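Coelenterazine-binding protein with bound coelenterazine (PDB 2HQ8) binds the luciferin coelenterazine, which probably can react with luciferase and oxygen only when calcium is bound. Local coordinates at residues Val23-Asp28 and Tyr36-Val41. Numbering follows the deposited sequence.
Sequences VDVTGD and YELIAV. With CA (calcium ion), chain D.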
loop_
_atom_site.group_PDB
_atom_site.type_symbol
_atom_site.label_atom_id
_atom_site.label_comp_id
_atom_site.label_asym_id
_atom_site.label_seq_id
_atom_site.Cartn_x
_atom_site.Cartn_y
_atom_site.Cartn_z
ATOM N N VAL A 23 2.650 -7.001 0.254
ATOM C CA VAL A 23 3.590 -6.522 1.295
ATOM C C VAL A 23 4.639 -7.600 1.560
ATOM O O VAL A 23 5.804 -7.286 1.767
ATOM C CB VAL A 23 2.889 -6.043 2.600
ATOM C CG1 VAL A 23 3.912 -5.725 3.726
ATOM C CG2 VAL A 23 2.001 -4.788 2.305
ATOM N N ASP A 24 4.235 -8.862 1.486
ATOM C CA ASP A 24 5.221 -9.960 1.648
ATOM C C ASP A 24 6.144 -10.098 0.425
ATOM O O ASP A 24 6.054 -11.079 -0.339
ATOM C CB ASP A 24 4.544 -11.298 1.938
ATOM C CG ASP A 24 5.557 -12.445 2.091
ATOM O OD1 ASP A 24 6.748 -12.180 2.335
ATOM O OD2 ASP A 24 5.139 -13.600 1.964
ATOM N N VAL A 25 7.061 -9.147 0.286
ATOM C CA VAL A 25 8.037 -9.173 -0.803
ATOM C C VAL A 25 9.117 -10.208 -0.585
ATOM O O VAL A 25 9.723 -10.675 -1.562
ATOM C CB VAL A 25 8.648 -7.796 -1.100
ATOM C CG1 VAL A 25 7.576 -6.915 -1.797
ATOM C CG2 VAL A 25 9.212 -7.122 0.192
ATOM N N THR A 26 9.375 -10.580 0.679
ATOM C CA THR A 26 10.379 -11.632 0.915
ATOM C C THR A 26 9.914 -13.028 0.523
ATOM O O THR A 26 10.752 -13.929 0.390
ATOM C CB THR A 26 10.965 -11.661 2.339
ATOM O OG1 THR A 26 9.971 -12.113 3.266
ATOM C CG2 THR A 26 11.550 -10.319 2.728
ATOM N N GLY A 27 8.598 -13.214 0.374
ATOM C CA GLY A 27 7.988 -14.463 -0.113
ATOM C C GLY A 27 8.017 -15.662 0.840
ATOM O O GLY A 27 7.855 -16.820 0.396
ATOM N N ASP A 28 8.196 -15.390 2.140
ATOM C CA ASP A 28 8.183 -16.410 3.211
ATOM C C ASP A 28 6.795 -16.689 3.807
ATOM O O ASP A 28 6.648 -17.574 4.679
ATOM C CB ASP A 28 9.205 -16.018 4.308
ATOM C CG ASP A 28 8.789 -14.760 5.089
ATOM O OD1 ASP A 28 7.947 -13.971 4.572
ATOM O OD2 ASP A 28 9.286 -14.566 6.224
ATOM N N TYR A 36 9.213 -4.478 4.642
ATOM C CA TYR A 36 9.306 -3.018 4.520
ATOM C C TYR A 36 10.659 -2.568 4.038
ATOM O O TYR A 36 10.745 -1.717 3.157
ATOM C CB TYR A 36 8.876 -2.315 5.830
ATOM C CG TYR A 36 7.384 -2.380 5.977
ATOM C CD1 TYR A 36 6.753 -3.567 6.367
ATOM C CD2 TYR A 36 6.578 -1.281 5.675
ATOM C CE1 TYR A 36 5.394 -3.667 6.462
ATOM C CE2 TYR A 36 5.188 -1.365 5.797
ATOM C CZ TYR A 36 4.613 -2.572 6.191
ATOM O OH TYR A 36 3.257 -2.693 6.286
ATOM N N GLU A 37 11.723 -3.156 4.580
ATOM C CA GLU A 37 13.077 -2.781 4.143
ATOM C C GLU A 37 13.309 -3.110 2.673
ATOM O O GLU A 37 13.807 -2.276 1.894
ATOM C CB GLU A 37 14.128 -3.464 5.000
ATOM C CG GLU A 37 15.518 -2.906 4.680
ATOM C CD GLU A 37 16.637 -3.668 5.356
ATOM O OE1 GLU A 37 16.438 -4.865 5.702
ATOM O OE2 GLU A 37 17.722 -3.069 5.491
ATOM N N LEU A 38 12.875 -4.287 2.265
ATOM C CA LEU A 38 13.060 -4.698 0.875
ATOM C C LEU A 38 12.269 -3.841 -0.125
ATOM O O LEU A 38 12.757 -3.575 -1.224
ATOM C CB LEU A 38 12.708 -6.162 0.688
ATOM C CG LEU A 38 12.957 -6.764 -0.701
ATOM C CD1 LEU A 38 14.373 -6.465 -1.198
ATOM C CD2 LEU A 38 12.608 -8.255 -0.671
ATOM N N ILE A 39 11.074 -3.426 0.261
ATOM C CA ILE A 39 10.235 -2.575 -0.604
ATOM C C ILE A 39 10.999 -1.265 -0.824
ATOM O O ILE A 39 11.047 -0.767 -1.952
ATOM C CB ILE A 39 8.834 -2.332 0.029
ATOM C CG1 ILE A 39 7.996 -3.616 0.068
ATOM C CG2 ILE A 39 8.075 -1.202 -0.698
ATOM C CD1 ILE A 39 6.689 -3.436 0.916
ATOM N N ALA A 40 11.598 -0.726 0.243
ATOM C CA ALA A 40 12.360 0.544 0.173
ATOM C C ALA A 40 13.608 0.391 -0.711
ATOM O O ALA A 40 13.947 1.291 -1.527
ATOM C CB ALA A 40 12.735 1.030 1.591
ATOM N N VAL A 41 14.278 -0.754 -0.555
ATOM C CA VAL A 41 15.452 -1.078 -1.347
ATOM C C VAL A 41 15.079 -1.215 -2.827
ATOM O O VAL A 41 15.759 -0.682 -3.696
ATOM C CB VAL A 41 16.183 -2.329 -0.789
ATOM C CG1 VAL A 41 17.284 -2.809 -1.768
ATOM C CG2 VAL A 41 16.812 -1.970 0.551
HETATM CA CA CA D . 7.867 -11.560 4.316
HETATM O O HOH W 1 8.941 -11.815 6.431
#
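V25 lays its methyl CG2 over L38 and I39, 3.7 Å from CB of L38 and equally close to CG1 of I39. With chi1 at -72°, CG2 sits between the backbone N and the carbonyl carbon of V25, which sets it against L38 and I39 at once. The CA atoms of V25 and L38 are 6.9 Å apart, and the two short methyls of the valine fill that gap. L38 has the length to reach past V25, its CD2 lying 4.1 Å from CG2 of T26. On the other flank, V23 meets the ring of Y36 obliquely: chi1 of 173° turns CG1 toward it, 3.7 Å from CE1. I39 brings CD1 within 4.0 Å of the carbonyl O of V23.

The contact is thus apolar, and the loop's polar side chains turn to calcium, which favours such oxygen ligands. OD1 of D24, OG1 of T26 and OD1 of D28 each bind it at 2.4 Å; a water, the carbonyl of F30 and the carboxylate of D35 complete the site. T26 serves both sides, hydroxyl to metal and methyl to L38. G27 has positive phi (72°), easily adopted by glycine, and its N bonds weakly to the calcium-binding OD1 of D24.

This is the calcium-loaded first EF-hand: the loop leaving helix 6-23 packs on helix 33-46, strand 30-31 pairs antiparallel with 76-77, and the large, buried Y36 and I39 also touch helix 51-67.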